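Local coordinates for vitamin B12-binding protein (PDB 5YSC) that binds vitamin B12 in the periplasm and, as part of the BtuCDF ABC transporter, probably delivers it to the membrane subunit BtuC, at residues L169-W174 with E192-Q197; R156-L161 with N186-S191; R22-A27 with K42-S47; D79-W84 with L99-Y104. All coordinates share one frame; numbering follows the deposited sequence.

Interaction 1 of 4, residues L169-W174 with E192-Q197; sequences LAQGHW and EVPYPQ
At the wall of the cyanocobalamin pocket, a type I' beta turn from Ala170 to His173 packs against segment 192-197, and Trp174 and Tyr195, one from each segment, both belong to that pocket. The turn is closed by His173 N bonding to Ala170 O at 3.0 Å. Pro194 packs against one face of the His173 imidazole: its CB lies over the centre of the ring, 3.6 Å from the centroid and 14° off the normal, a CH-pi contact in which the two side chains run side by side and point the same way. Alongside, the Gln171 chain, extended beyond CG, lays its amide against the peptide between Val193 and Pro194; NE2, 3.0 Å from Glu192 O, is hydrogen-bonded to Ser191 O. At the start of the turn, the Ala170 methyl meets Pro196, CB to CD 3.7 Å, and just before it Leu169 CB packs against CE1 of Tyr195 (4.0 Å). With CG beside its own backbone N (chi1 -62°), the tyrosine ring turns back toward segment 169-174, and the bound cyanocobalamin touches the same side chain. The indole of Trp174 leads away to bond through NE1 to Leu247 O, while its carbonyl stays with the neighbouring loop: Tyr195 OH donates to Trp174 O over 2.6 Å, in the carbonyl plane and on a lone pair.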
loop_
_atom_site.group_PDB
_atom_site.type_symbol
_atom_site.label_atom_id
_atom_site.label_comp_id
_atom_site.label_asym_id
_atom_site.label_seq_id
_atom_site.Cartn_x
_atom_site.Cartn_y
_atom_site.Cartn_z
ATOM N N LEU A 169 -3.698 9.343 -7.261
ATOM C CA LEU A 169 -2.284 9.252 -6.961
ATOM C C LEU A 169 -1.496 9.923 -8.069
ATOM O O LEU A 169 -1.998 10.108 -9.185
ATOM C CB LEU A 169 -1.828 7.795 -6.813
ATOM C CG LEU A 169 -1.591 6.909 -8.047
ATOM C CD1 LEU A 169 -1.095 5.531 -7.599
ATOM C CD2 LEU A 169 -2.842 6.772 -8.886
ATOM N N ALA A 170 -0.227 10.214 -7.777
ATOM C CA ALA A 170 0.630 10.969 -8.687
ATOM C C ALA A 170 2.093 10.850 -8.262
ATOM O O ALA A 170 2.419 10.276 -7.221
ATOM C CB ALA A 170 0.200 12.445 -8.724
ATOM N N GLN A 171 2.977 11.366 -9.106
ATOM C CA GLN A 171 4.393 11.509 -8.784
ATOM C C GLN A 171 5.083 10.200 -8.439
ATOM O O GLN A 171 6.128 10.207 -7.763
ATOM C CB GLN A 171 4.601 12.506 -7.633
ATOM C CG GLN A 171 4.020 13.859 -7.893
ATOM C CD GLN A 171 4.370 14.843 -6.805
ATOM O OE1 GLN A 171 5.010 14.494 -5.812
ATOM N NE2 GLN A 171 3.943 16.081 -6.979
ATOM N N GLY A 172 4.548 9.066 -8.907
ATOM C CA GLY A 172 5.190 7.798 -8.652
ATOM C C GLY A 172 4.982 7.272 -7.248
ATOM O O GLY A 172 5.554 6.247 -6.919
ATOM N N HIS A 173 4.244 7.988 -6.405
ATOM C CA HIS A 173 4.033 7.559 -5.036
ATOM C C HIS A 173 3.148 6.322 -4.994
ATOM O O HIS A 173 2.395 6.018 -5.940
ATOM C CB HIS A 173 3.396 8.673 -4.220
ATOM C CG HIS A 173 4.365 9.766 -3.897
ATOM N ND1 HIS A 173 4.565 10.239 -2.620
ATOM C CD2 HIS A 173 5.220 10.447 -4.691
ATOM C CE1 HIS A 173 5.483 11.188 -2.641
ATOM N NE2 HIS A 173 5.895 11.345 -3.890
ATOM N N TRP A 174 3.226 5.633 -3.864
ATOM C CA TRP A 174 2.541 4.362 -3.721
ATOM C C TRP A 174 1.034 4.518 -3.919
ATOM O O TRP A 174 0.420 5.426 -3.363
ATOM C CB TRP A 174 2.832 3.785 -2.350
ATOM C CG TRP A 174 2.351 2.395 -2.253
ATOM C CD1 TRP A 174 1.161 1.952 -1.734
ATOM C CD2 TRP A 174 3.043 1.244 -2.734
ATOM N NE1 TRP A 174 1.077 0.584 -1.884
ATOM C CE2 TRP A 174 2.228 0.130 -2.475
ATOM C CE3 TRP A 174 4.274 1.040 -3.365
ATOM C CZ2 TRP A 174 2.608 -1.163 -2.836
ATOM C CZ3 TRP A 174 4.647 -0.251 -3.699
ATOM C CH2 TRP A 174 3.812 -1.328 -3.437
ATOM N N GLU A 192 1.031 18.208 -9.226
ATOM C CA GLU A 192 1.859 19.016 -8.336
ATOM C C GLU A 192 1.922 18.448 -6.924
ATOM O O GLU A 192 2.851 18.778 -6.190
ATOM C CB GLU A 192 1.340 20.460 -8.326
ATOM C CG GLU A 192 1.135 20.982 -9.753
ATOM C CD GLU A 192 0.996 22.492 -9.852
ATOM O OE1 GLU A 192 2.029 23.171 -10.071
ATOM O OE2 GLU A 192 -0.148 22.996 -9.735
ATOM N N VAL A 193 0.997 17.570 -6.548
ATOM C CA VAL A 193 1.030 16.911 -5.244
ATOM C C VAL A 193 0.931 15.410 -5.476
ATOM O O VAL A 193 0.469 14.974 -6.541
ATOM C CB VAL A 193 -0.105 17.403 -4.310
ATOM C CG1 VAL A 193 0.000 18.902 -4.071
ATOM C CG2 VAL A 193 -1.496 17.043 -4.866
ATOM N N PRO A 194 1.369 14.600 -4.494
ATOM C CA PRO A 194 1.352 13.131 -4.657
ATOM C C PRO A 194 -0.032 12.501 -4.656
ATOM O O PRO A 194 -0.213 11.450 -5.283
ATOM C CB PRO A 194 2.180 12.644 -3.459
ATOM C CG PRO A 194 2.225 13.783 -2.514
ATOM C CD PRO A 194 2.199 15.014 -3.349
ATOM N N TYR A 195 -1.012 13.069 -3.974
ATOM C CA TYR A 195 -2.356 12.504 -3.943
ATOM C C TYR A 195 -3.354 13.607 -4.239
ATOM O O TYR A 195 -4.086 14.059 -3.349
ATOM C CB TYR A 195 -2.632 11.818 -2.608
ATOM C CG TYR A 195 -1.664 10.680 -2.444
ATOM C CD1 TYR A 195 -1.913 9.443 -3.027
ATOM C CD2 TYR A 195 -0.482 10.859 -1.763
ATOM C CE1 TYR A 195 -0.983 8.412 -2.941
ATOM C CE2 TYR A 195 0.460 9.848 -1.665
ATOM C CZ TYR A 195 0.200 8.612 -2.248
ATOM O OH TYR A 195 1.132 7.613 -2.098
ATOM N N PRO A 196 -3.438 14.023 -5.497
ATOM C CA PRO A 196 -4.278 15.168 -5.841
ATOM C C PRO A 196 -5.755 14.867 -5.797
ATOM O O PRO A 196 -6.214 13.766 -6.116
ATOM C CB PRO A 196 -3.849 15.495 -7.269
ATOM C CG PRO A 196 -3.335 14.244 -7.804
ATOM C CD PRO A 196 -2.741 13.485 -6.665
ATOM N N GLN A 197 -6.516 15.891 -5.446
ATOM C CA GLN A 197 -7.947 15.883 -5.638
ATOM C C GLN A 197 -8.190 16.341 -7.073
ATOM O O GLN A 197 -7.583 17.302 -7.527
ATOM C CB GLN A 197 -8.615 16.831 -4.650
ATOM C CG GLN A 197 -10.116 16.733 -4.624
ATOM C CD GLN A 197 -10.732 17.648 -3.595
ATOM O OE1 GLN A 197 -10.239 17.761 -2.477
ATOM N NE2 GLN A 197 -11.813 18.310 -3.970
#

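Interaction 2 of 4, residues R156-L161 with N186-S191; sequences RYFYQL and NIFADS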
loop_
_atom_site.group_PDB
_atom_site.type_symbol
_atom_site.label_atom_id
_atom_site.label_comp_id
_atom_site.label_asym_id
_atom_site.label_seq_id
_atom_site.Cartn_x
_atom_site.Cartn_y
_atom_site.Cartn_z
ATOM N N ARG A 156 -3.095 3.304 -20.311
ATOM C CA ARG A 156 -3.346 4.505 -19.521
ATOM C C ARG A 156 -4.509 4.262 -18.564
ATOM O O ARG A 156 -5.640 4.061 -18.999
ATOM C CB ARG A 156 -3.634 5.696 -20.440
ATOM C CG ARG A 156 -2.504 5.945 -21.427
ATOM C CD ARG A 156 -2.876 6.977 -22.505
ATOM N NE ARG A 156 -3.239 8.241 -21.878
ATOM C CZ ARG A 156 -4.451 8.780 -21.864
ATOM N NH1 ARG A 156 -5.463 8.206 -22.506
ATOM N NH2 ARG A 156 -4.633 9.937 -21.225
ATOM N N TYR A 157 -4.242 4.338 -17.264
ATOM C CA TYR A 157 -5.257 4.071 -16.259
ATOM C C TYR A 157 -5.490 5.287 -15.357
ATOM O O TYR A 157 -4.641 6.167 -15.184
ATOM C CB TYR A 157 -4.880 2.835 -15.397
ATOM C CG TYR A 157 -3.770 3.112 -14.431
ATOM C CD1 TYR A 157 -2.440 2.951 -14.807
ATOM C CD2 TYR A 157 -4.049 3.587 -13.143
ATOM C CE1 TYR A 157 -1.409 3.240 -13.926
ATOM C CE2 TYR A 157 -3.035 3.895 -12.270
ATOM C CZ TYR A 157 -1.708 3.700 -12.675
ATOM O OH TYR A 157 -0.660 4.006 -11.847
ATOM N N PHE A 158 -6.686 5.307 -14.790
ATOM C CA PHE A 158 -7.065 6.158 -13.683
ATOM C C PHE A 158 -7.346 5.268 -12.482
ATOM O O PHE A 158 -8.129 4.323 -12.606
ATOM C CB PHE A 158 -8.301 6.944 -14.091
ATOM C CG PHE A 158 -8.919 7.727 -12.985
ATOM C CD1 PHE A 158 -8.146 8.563 -12.191
ATOM C CD2 PHE A 158 -10.281 7.643 -12.735
ATOM C CE1 PHE A 158 -8.725 9.307 -11.179
ATOM C CE2 PHE A 158 -10.851 8.353 -11.710
ATOM C CZ PHE A 158 -10.066 9.185 -10.923
ATOM N N TYR A 159 -6.716 5.549 -11.327
ATOM C CA TYR A 159 -7.041 4.848 -10.078
ATOM C C TYR A 159 -7.592 5.810 -9.048
ATOM O O TYR A 159 -6.871 6.694 -8.557
ATOM C CB TYR A 159 -5.826 4.119 -9.492
ATOM C CG TYR A 159 -6.138 3.462 -8.148
ATOM C CD1 TYR A 159 -7.281 2.700 -7.971
ATOM C CD2 TYR A 159 -5.301 3.631 -7.071
ATOM C CE1 TYR A 159 -7.577 2.115 -6.753
ATOM C CE2 TYR A 159 -5.565 3.041 -5.845
ATOM C CZ TYR A 159 -6.707 2.301 -5.688
ATOM O OH TYR A 159 -6.980 1.726 -4.471
ATOM N N GLN A 160 -8.852 5.590 -8.715
ATOM C CA GLN A 160 -9.622 6.364 -7.765
ATOM C C GLN A 160 -9.514 5.794 -6.342
ATOM O O GLN A 160 -9.877 4.641 -6.104
ATOM C CB GLN A 160 -11.070 6.298 -8.255
ATOM C CG GLN A 160 -11.919 7.359 -7.793
ATOM C CD GLN A 160 -13.219 7.350 -8.535
ATOM O OE1 GLN A 160 -13.483 6.483 -9.398
ATOM N NE2 GLN A 160 -14.039 8.328 -8.231
ATOM N N LEU A 161 -9.069 6.615 -5.391
ATOM C CA LEU A 161 -9.095 6.237 -3.979
ATOM C C LEU A 161 -10.447 6.486 -3.311
ATOM O O LEU A 161 -10.742 5.878 -2.273
ATOM C CB LEU A 161 -8.025 7.015 -3.216
ATOM C CG LEU A 161 -6.582 6.690 -3.534
ATOM C CD1 LEU A 161 -5.719 7.606 -2.717
ATOM C CD2 LEU A 161 -6.244 5.229 -3.176
ATOM N N ASN A 186 -0.074 6.031 -15.319
ATOM C CA ASN A 186 -1.008 6.850 -14.565
ATOM C C ASN A 186 -1.313 8.142 -15.303
ATOM O O ASN A 186 -0.392 8.897 -15.611
ATOM C CB ASN A 186 -0.401 7.146 -13.192
ATOM C CG ASN A 186 -1.251 8.048 -12.356
ATOM O OD1 ASN A 186 -2.439 8.239 -12.609
ATOM N ND2 ASN A 186 -0.650 8.590 -11.308
ATOM N N ILE A 187 -2.598 8.425 -15.548
ATOM C CA ILE A 187 -2.975 9.635 -16.298
ATOM C C ILE A 187 -2.680 10.893 -15.502
ATOM O O ILE A 187 -2.588 11.989 -16.073
ATOM C CB ILE A 187 -4.469 9.642 -16.704
ATOM C CG1 ILE A 187 -5.394 9.482 -15.482
ATOM C CG2 ILE A 187 -4.752 8.573 -17.757
ATOM C CD1 ILE A 187 -6.885 9.825 -15.774
ATOM N N PHE A 188 -2.564 10.785 -14.184
ATOM C CA PHE A 188 -2.303 11.942 -13.343
ATOM C C PHE A 188 -0.881 11.939 -12.792
ATOM O O PHE A 188 -0.599 12.610 -11.798
ATOM C CB PHE A 188 -3.337 12.004 -12.226
ATOM C CG PHE A 188 -4.693 12.480 -12.683
ATOM C CD1 PHE A 188 -4.880 13.818 -13.023
ATOM C CD2 PHE A 188 -5.770 11.614 -12.777
ATOM C CE1 PHE A 188 -6.127 14.287 -13.450
ATOM C CE2 PHE A 188 -7.022 12.061 -13.199
ATOM C CZ PHE A 188 -7.209 13.402 -13.535
ATOM N N ALA A 189 0.029 11.241 -13.459
ATOM C CA ALA A 189 1.382 11.098 -12.949
ATOM C C ALA A 189 2.011 12.458 -12.695
ATOM O O ALA A 189 2.643 12.680 -11.659
ATOM C CB ALA A 189 2.231 10.312 -13.938
ATOM N N ASP A 190 1.843 13.375 -13.645
ATOM C CA ASP A 190 2.446 14.712 -13.554
ATOM C C ASP A 190 1.477 15.676 -12.877
ATOM O O ASP A 190 0.910 16.569 -13.498
ATOM C CB ASP A 190 2.824 15.220 -14.940
ATOM C CG ASP A 190 3.796 14.308 -15.647
ATOM O OD1 ASP A 190 4.615 13.672 -14.933
ATOM O OD2 ASP A 190 3.731 14.226 -16.904
ATOM N N SER A 191 1.295 15.480 -11.573
ATOM C CA SER A 191 0.550 16.403 -10.735
ATOM C C SER A 191 1.490 17.079 -9.742
ATOM O O SER A 191 2.588 16.592 -9.437
ATOM C CB SER A 191 -0.581 15.708 -9.965
ATOM O OG SER A 191 -1.457 15.024 -10.842
HETATM O O HOH W 1 -4.996 7.951 -11.494
#
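An Asx turn starting at Asn186, nested in a type I beta turn from Asn186 to Ala189, ends the edge strand 184-186 against the parallel strand 155-159. Asn186 bridges to Tyr157, and one residue on, Ile187 N donates to Tyr157 O at 3.1 Å. With CG anti to the backbone N (chi1 177°), Asn186 swings OD1 back to take the N-H of Phe188 at 3.0 Å; this donor stands above the carbonyl plane, 72° out of it, while ND2 bonds to Leu169 O. A water gives a second hydrogen to OD1 and accepts from Tyr159 N, tying the turn to the strand beyond the direct bridge. The Tyr157 ring turns one face to Asn186, whose CA sits 3.6 Å above the plane, offset toward the rim. Ile187 spreads its two branches along the strand: CD1 reaches CB of Phe158 at 3.6 Å, and CG2 lies over a face of the Arg156 guanidinium, 3.7 Å from NH2, which is bonded to Lys206 O. The rings of Phe158 and Phe188 meet obliquely, CD1 of Phe158 coming to the edge of the Phe188 ring at 3.8 Å from CE2, with the planes 66° apart. Helix 200-206 covers both phenylalanines through Val203, Phe179 stacks on Tyr157, and strand 210-213 continues the sheet beyond strand 155-159.

Interaction 3 of 4, residues R22-A27 with K42-S47; sequences RIISLA and KLVAVS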
loop_
_atom_site.group_PDB
_atom_site.type_symbol
_atom_site.label_atom_id
_atom_site.label_comp_id
_atom_site.label_asym_id
_atom_site.label_seq_id
_atom_site.Cartn_x
_atom_site.Cartn_y
_atom_site.Cartn_z
ATOM N N ARG A 22 9.376 -5.623 22.744
ATOM C CA ARG A 22 8.177 -4.791 22.869
ATOM C C ARG A 22 8.120 -3.915 21.615
ATOM O O ARG A 22 8.757 -2.863 21.553
ATOM C CB ARG A 22 8.212 -3.944 24.135
ATOM C CG ARG A 22 8.249 -4.745 25.425
ATOM C CD ARG A 22 8.023 -3.848 26.603
ATOM N NE ARG A 22 6.706 -3.233 26.515
ATOM C CZ ARG A 22 5.593 -3.791 26.971
ATOM N NH1 ARG A 22 5.631 -4.971 27.569
ATOM N NH2 ARG A 22 4.436 -3.166 26.829
ATOM N N ILE A 23 7.389 -4.357 20.595
ATOM C CA ILE A 23 7.441 -3.705 19.286
ATOM C C ILE A 23 6.136 -2.954 19.054
ATOM O O ILE A 23 5.062 -3.444 19.391
ATOM C CB ILE A 23 7.714 -4.736 18.169
ATOM C CG1 ILE A 23 9.003 -5.497 18.461
ATOM C CG2 ILE A 23 7.901 -4.057 16.814
ATOM C CD1 ILE A 23 9.336 -6.591 17.448
ATOM N N ILE A 24 6.222 -1.755 18.479
ATOM C CA ILE A 24 5.031 -0.983 18.128
ATOM C C ILE A 24 5.062 -0.722 16.637
ATOM O O ILE A 24 6.105 -0.356 16.096
ATOM C CB ILE A 24 4.970 0.331 18.916
ATOM C CG1 ILE A 24 4.667 0.018 20.389
ATOM C CG2 ILE A 24 3.915 1.294 18.346
ATOM C CD1 ILE A 24 4.579 1.266 21.270
ATOM N N SER A 25 3.919 -0.920 15.974
ATOM C CA SER A 25 3.742 -0.626 14.554
ATOM C C SER A 25 2.831 0.579 14.398
ATOM O O SER A 25 1.744 0.634 14.997
ATOM C CB SER A 25 3.124 -1.811 13.815
ATOM O OG SER A 25 2.671 -1.392 12.554
ATOM N N LEU A 26 3.254 1.508 13.557
ATOM C CA LEU A 26 2.492 2.729 13.325
ATOM C C LEU A 26 1.726 2.728 11.999
ATOM O O LEU A 26 1.283 3.792 11.565
ATOM C CB LEU A 26 3.418 3.936 13.401
ATOM C CG LEU A 26 4.196 4.101 14.714
ATOM C CD1 LEU A 26 5.071 5.346 14.622
ATOM C CD2 LEU A 26 3.282 4.199 15.935
ATOM N N ALA A 27 1.574 1.572 11.333
ATOM C CA ALA A 27 0.837 1.543 10.068
ATOM C C ALA A 27 0.270 0.148 9.797
ATOM O O ALA A 27 0.859 -0.846 10.220
ATOM C CB ALA A 27 1.709 1.969 8.882
ATOM N N LYS A 42 5.851 -10.250 19.287
ATOM C CA LYS A 42 6.455 -9.198 20.118
ATOM C C LYS A 42 5.771 -7.848 19.971
ATOM O O LYS A 42 6.157 -6.893 20.657
ATOM C CB LYS A 42 7.943 -9.043 19.799
ATOM C CG LYS A 42 8.745 -10.296 19.946
ATOM C CD LYS A 42 8.590 -10.876 21.300
ATOM C CE LYS A 42 9.581 -11.989 21.468
ATOM N NZ LYS A 42 9.215 -12.744 22.664
ATOM N N LEU A 43 4.756 -7.738 19.107
ATOM C CA LEU A 43 3.992 -6.507 19.024
ATOM C C LEU A 43 3.199 -6.264 20.286
ATOM O O LEU A 43 2.497 -7.150 20.801
ATOM C CB LEU A 43 3.035 -6.527 17.836
ATOM C CG LEU A 43 3.711 -6.484 16.490
ATOM C CD1 LEU A 43 2.719 -6.877 15.379
ATOM C CD2 LEU A 43 4.263 -5.108 16.216
ATOM N N VAL A 44 3.274 -5.031 20.772
ATOM C CA VAL A 44 2.488 -4.609 21.923
ATOM C C VAL A 44 1.532 -3.475 21.577
ATOM O O VAL A 44 0.708 -3.107 22.422
ATOM C CB VAL A 44 3.384 -4.216 23.125
ATOM C CG1 VAL A 44 4.252 -5.378 23.567
ATOM C CG2 VAL A 44 4.266 -3.024 22.787
ATOM N N ALA A 45 1.615 -2.910 20.368
ATOM C CA ALA A 45 0.606 -1.979 19.880
ATOM C C ALA A 45 0.790 -1.798 18.382
ATOM O O ALA A 45 1.890 -2.009 17.842
ATOM C CB ALA A 45 0.670 -0.610 20.577
ATOM N N VAL A 46 -0.296 -1.398 17.730
ATOM C CA VAL A 46 -0.343 -1.227 16.283
ATOM C C VAL A 46 -1.205 -0.001 15.983
ATOM O O VAL A 46 -1.595 0.743 16.888
ATOM C CB VAL A 46 -0.878 -2.491 15.579
ATOM C CG1 VAL A 46 0.060 -3.682 15.813
ATOM C CG2 VAL A 46 -2.312 -2.768 15.992
ATOM N N SER A 47 -1.491 0.227 14.709
ATOM C CA SER A 47 -2.314 1.325 14.242
ATOM C C SER A 47 -3.765 0.897 14.067
ATOM O O SER A 47 -4.080 -0.287 13.997
ATOM C CB SER A 47 -1.784 1.839 12.916
ATOM O OG SER A 47 -2.151 0.973 11.863
#
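Val44 turns CG1 anti to its carbonyl carbon (chi1 -60°), which lays that methyl over the centre of the Arg22 guanidinium, while the bend of the arginine at chi3 (62°) folds the flat group back over it. CG1 sits 3.9 Å above the guanidinium plane, and NE of Arg22 bonds to Leu76 O. The other methyl of Val44, CG2, meets CG1 of Ile24 at 3.9 Å, the two side chains crossing at about a right angle. These contacts flank a parallel pairing of strands 23-25 and 43-45 whose short axes are 54° apart in direction and whose register slips by one residue at a beta bulge: Ile23 pairs with Leu43, but Ile24 with Ala45. Ile23 N donates to Lys42 O and Val44 N returns to Ile23 O, both at 2.8 Å; past the bulge, Ser25 N bonds to Ala45 O at 3.0 Å. Ile23 and Leu43 share one face of the sheet, where CG2 of Ile23 meets CD2 of Leu43 at 3.8 Å, and CD1 of Ile23 also rests 3.7 Å from CB of Lys42. Ile24 and Ala45 share the opposite face. At the far end, Ser47 tucks its hydroxyl beside the backbone of Ala27, the N-cap of the following helix, with OG 3.3 Å from Ala27 C and hydrogen-bonded to Ser50 OG. With helix 28-36 as the crossover, the two strands form a beta-alpha-beta unit; the helix touches Leu43 and Val46, helix 70-76 lies against Ile24 and Ala45, and strand 80-83 flanks strand 23-25 on its other side.

Interaction 4 of 4, residues D79-W84 with L99-Y104; sequences DLIIAW and LGFTIY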
loop_
_atom_site.group_PDB
_atom_site.type_symbol
_atom_site.label_atom_id
_atom_site.label_comp_id
_atom_site.label_asym_id
_atom_site.label_seq_id
_atom_site.Cartn_x
_atom_site.Cartn_y
_atom_site.Cartn_z
ATOM N N ASP A 79 10.962 -1.201 22.695
ATOM C CA ASP A 79 12.362 -1.189 22.308
ATOM C C ASP A 79 12.535 -1.147 20.801
ATOM O O ASP A 79 13.666 -1.048 20.325
ATOM C CB ASP A 79 13.108 -2.386 22.918
ATOM C CG ASP A 79 12.495 -3.727 22.565
ATOM O OD1 ASP A 79 11.521 -3.761 21.788
ATOM O OD2 ASP A 79 12.992 -4.761 23.068
ATOM N N LEU A 80 11.430 -1.184 20.046
ATOM C CA LEU A 80 11.462 -0.973 18.601
ATOM C C LEU A 80 10.123 -0.398 18.143
ATOM O O LEU A 80 9.079 -0.957 18.473
ATOM C CB LEU A 80 11.735 -2.288 17.862
ATOM C CG LEU A 80 11.639 -2.188 16.338
ATOM C CD1 LEU A 80 12.742 -1.273 15.825
ATOM C CD2 LEU A 80 11.717 -3.572 15.686
ATOM N N ILE A 81 10.158 0.676 17.345
ATOM C CA ILE A 81 8.978 1.272 16.737
ATOM C C ILE A 81 9.163 1.161 15.228
ATOM O O ILE A 81 10.219 1.507 14.695
ATOM C CB ILE A 81 8.773 2.742 17.169
ATOM C CG1 ILE A 81 8.597 2.857 18.683
ATOM C CG2 ILE A 81 7.608 3.367 16.409
ATOM C CD1 ILE A 81 8.383 4.269 19.193
ATOM N N ILE A 82 8.161 0.628 14.542
ATOM C CA ILE A 82 8.170 0.499 13.096
ATOM C C ILE A 82 7.353 1.633 12.513
ATOM O O ILE A 82 6.128 1.634 12.611
ATOM C CB ILE A 82 7.608 -0.850 12.625
ATOM C CG1 ILE A 82 8.293 -1.994 13.353
ATOM C CG2 ILE A 82 7.815 -0.954 11.136
ATOM C CD1 ILE A 82 7.614 -3.324 13.061
ATOM N N ALA A 83 8.040 2.624 11.952
ATOM C CA ALA A 83 7.380 3.837 11.490
ATOM C C ALA A 83 7.112 3.814 9.999
ATOM O O ALA A 83 7.759 3.122 9.231
ATOM C CB ALA A 83 8.216 5.067 11.812
ATOM N N TRP A 84 6.152 4.630 9.603
ATOM C CA TRP A 84 5.771 4.834 8.218
ATOM C C TRP A 84 5.950 6.312 7.885
ATOM O O TRP A 84 4.986 7.094 7.931
ATOM C CB TRP A 84 4.342 4.398 8.003
ATOM C CG TRP A 84 3.809 4.566 6.638
ATOM C CD1 TRP A 84 4.501 4.506 5.448
ATOM C CD2 TRP A 84 2.442 4.815 6.304
ATOM N NE1 TRP A 84 3.635 4.711 4.411
ATOM C CE2 TRP A 84 2.369 4.907 4.905
ATOM C CE3 TRP A 84 1.270 4.959 7.060
ATOM C CZ2 TRP A 84 1.152 5.150 4.223
ATOM C CZ3 TRP A 84 0.055 5.209 6.388
ATOM C CH2 TRP A 84 0.012 5.303 4.990
ATOM N N LEU A 99 12.951 11.551 21.581
ATOM C CA LEU A 99 12.795 10.839 22.837
ATOM C C LEU A 99 13.717 9.636 22.955
ATOM O O LEU A 99 13.721 8.999 24.011
ATOM C CB LEU A 99 11.352 10.387 22.994
ATOM C CG LEU A 99 10.340 11.458 23.385
ATOM C CD1 LEU A 99 8.909 10.909 23.243
ATOM C CD2 LEU A 99 10.608 11.881 24.806
ATOM N N GLY A 100 14.469 9.303 21.897
ATOM C CA GLY A 100 15.463 8.264 21.945
ATOM C C GLY A 100 14.969 6.864 21.667
ATOM O O GLY A 100 15.658 5.903 22.017
ATOM N N PHE A 101 13.811 6.709 21.041
ATOM C CA PHE A 101 13.344 5.374 20.686
ATOM C C PHE A 101 14.084 4.817 19.472
ATOM O O PHE A 101 14.479 5.538 18.547
ATOM C CB PHE A 101 11.847 5.387 20.406
ATOM C CG PHE A 101 11.020 5.585 21.619
ATOM C CD1 PHE A 101 10.923 4.588 22.555
ATOM C CD2 PHE A 101 10.333 6.768 21.823
ATOM C CE1 PHE A 101 10.165 4.747 23.670
ATOM C CE2 PHE A 101 9.554 6.944 22.953
ATOM C CZ PHE A 101 9.477 5.922 23.882
ATOM N N THR A 102 14.273 3.500 19.483
ATOM C CA THR A 102 14.835 2.836 18.328
ATOM C C THR A 102 13.712 2.707 17.307
ATOM O O THR A 102 12.668 2.113 17.601
ATOM C CB THR A 102 15.415 1.480 18.700
ATOM O OG1 THR A 102 16.470 1.670 19.653
ATOM C CG2 THR A 102 15.989 0.811 17.481
ATOM N N ILE A 103 13.914 3.300 16.137
ATOM C CA ILE A 103 12.881 3.378 15.121
ATOM C C ILE A 103 13.404 2.839 13.808
ATOM O O ILE A 103 14.439 3.291 13.298
ATOM C CB ILE A 103 12.381 4.817 14.919
ATOM C CG1 ILE A 103 11.808 5.362 16.217
ATOM C CG2 ILE A 103 11.313 4.858 13.812
ATOM C CD1 ILE A 103 11.777 6.856 16.288
ATOM N N TYR A 104 12.648 1.922 13.216
ATOM C CA TYR A 104 12.871 1.497 11.861
ATOM C C TYR A 104 11.940 2.287 10.954
ATOM O O TYR A 104 10.727 2.268 11.137
ATOM C CB TYR A 104 12.646 -0.017 11.744
ATOM C CG TYR A 104 12.835 -0.467 10.326
ATOM C CD1 TYR A 104 14.109 -0.664 9.804
ATOM C CD2 TYR A 104 11.739 -0.651 9.488
ATOM C CE1 TYR A 104 14.291 -1.039 8.513
ATOM C CE2 TYR A 104 11.916 -1.042 8.187
ATOM C CZ TYR A 104 13.197 -1.245 7.699
ATOM O OH TYR A 104 13.412 -1.575 6.394
HETATM O O HOH W 2 15.620 -0.000 21.743
#
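This is a parallel strand pairing at the edge of the four-stranded sheet that holds strands 43-45, 23-25, 80-83 and 103-105, formed by Leu80-Ala83 with Thr102-Tyr104. Three backbone bonds carry it: Ile81 N to Thr102 O at 2.9 Å, Tyr104 N to Ile81 O at 2.9 Å and Ala83 N to Tyr104 O at 2.8 Å. On one face Ile81 and Ile103 lie together, and Ala83 CB meets CG2 of Ile103 at 3.7 Å. The delta methyl of Ile81 continues to Phe101, approaching the ring off-centre, 4.3 Å from its centroid and 29° off the normal. The opposite face carries Ile82 and Tyr104; CG2 of Ile82 comes to the edge of the phenol ring, 4.3 Å from CD2. Leu80 carries CG anti to its backbone N (chi1 174°), which brings CD1 to 3.8 Å from Thr102 O and near CB of Tyr104. A water joins the start of the pairing, giving a hydrogen to Asp79 O and also bonding to Thr102 OG1. Helix 90-98, the crossover of this beta-alpha-beta unit, is closed by a Schellman motif at Gly100 and packs on Ala83, Phe101 and Ile103, while helix 112-122 covers Ile82 and Tyr104 on the other face.

In the fold
The four contacts fall into two pairs, one on each side of the cyanocobalamin pocket; interactions 2, 3 and 4 involve the parallel sheets, and interaction 1 joins loops next to interaction 2. Interactions 3 and 4, centres about 10 Å apart, share one sheet: strands 23-25 and 80-83 are neighbours, joined by Ile24 O with Ile82 N and Ile24 N with Leu80 O. Interactions 1 and 2, centres about 8 Å apart, meet where Gln171 bonds to Ala189 and Ser191. Interactions 2 and 3 have centres about 33 Å apart. Tyr195 of interaction 1 touches the ligand, as do Leu161 of segment 156-161 and Trp84 of segment 79-84; the side chain of Ala27 in interaction 3 lies about 4 Å from the bound cyanocobalamin.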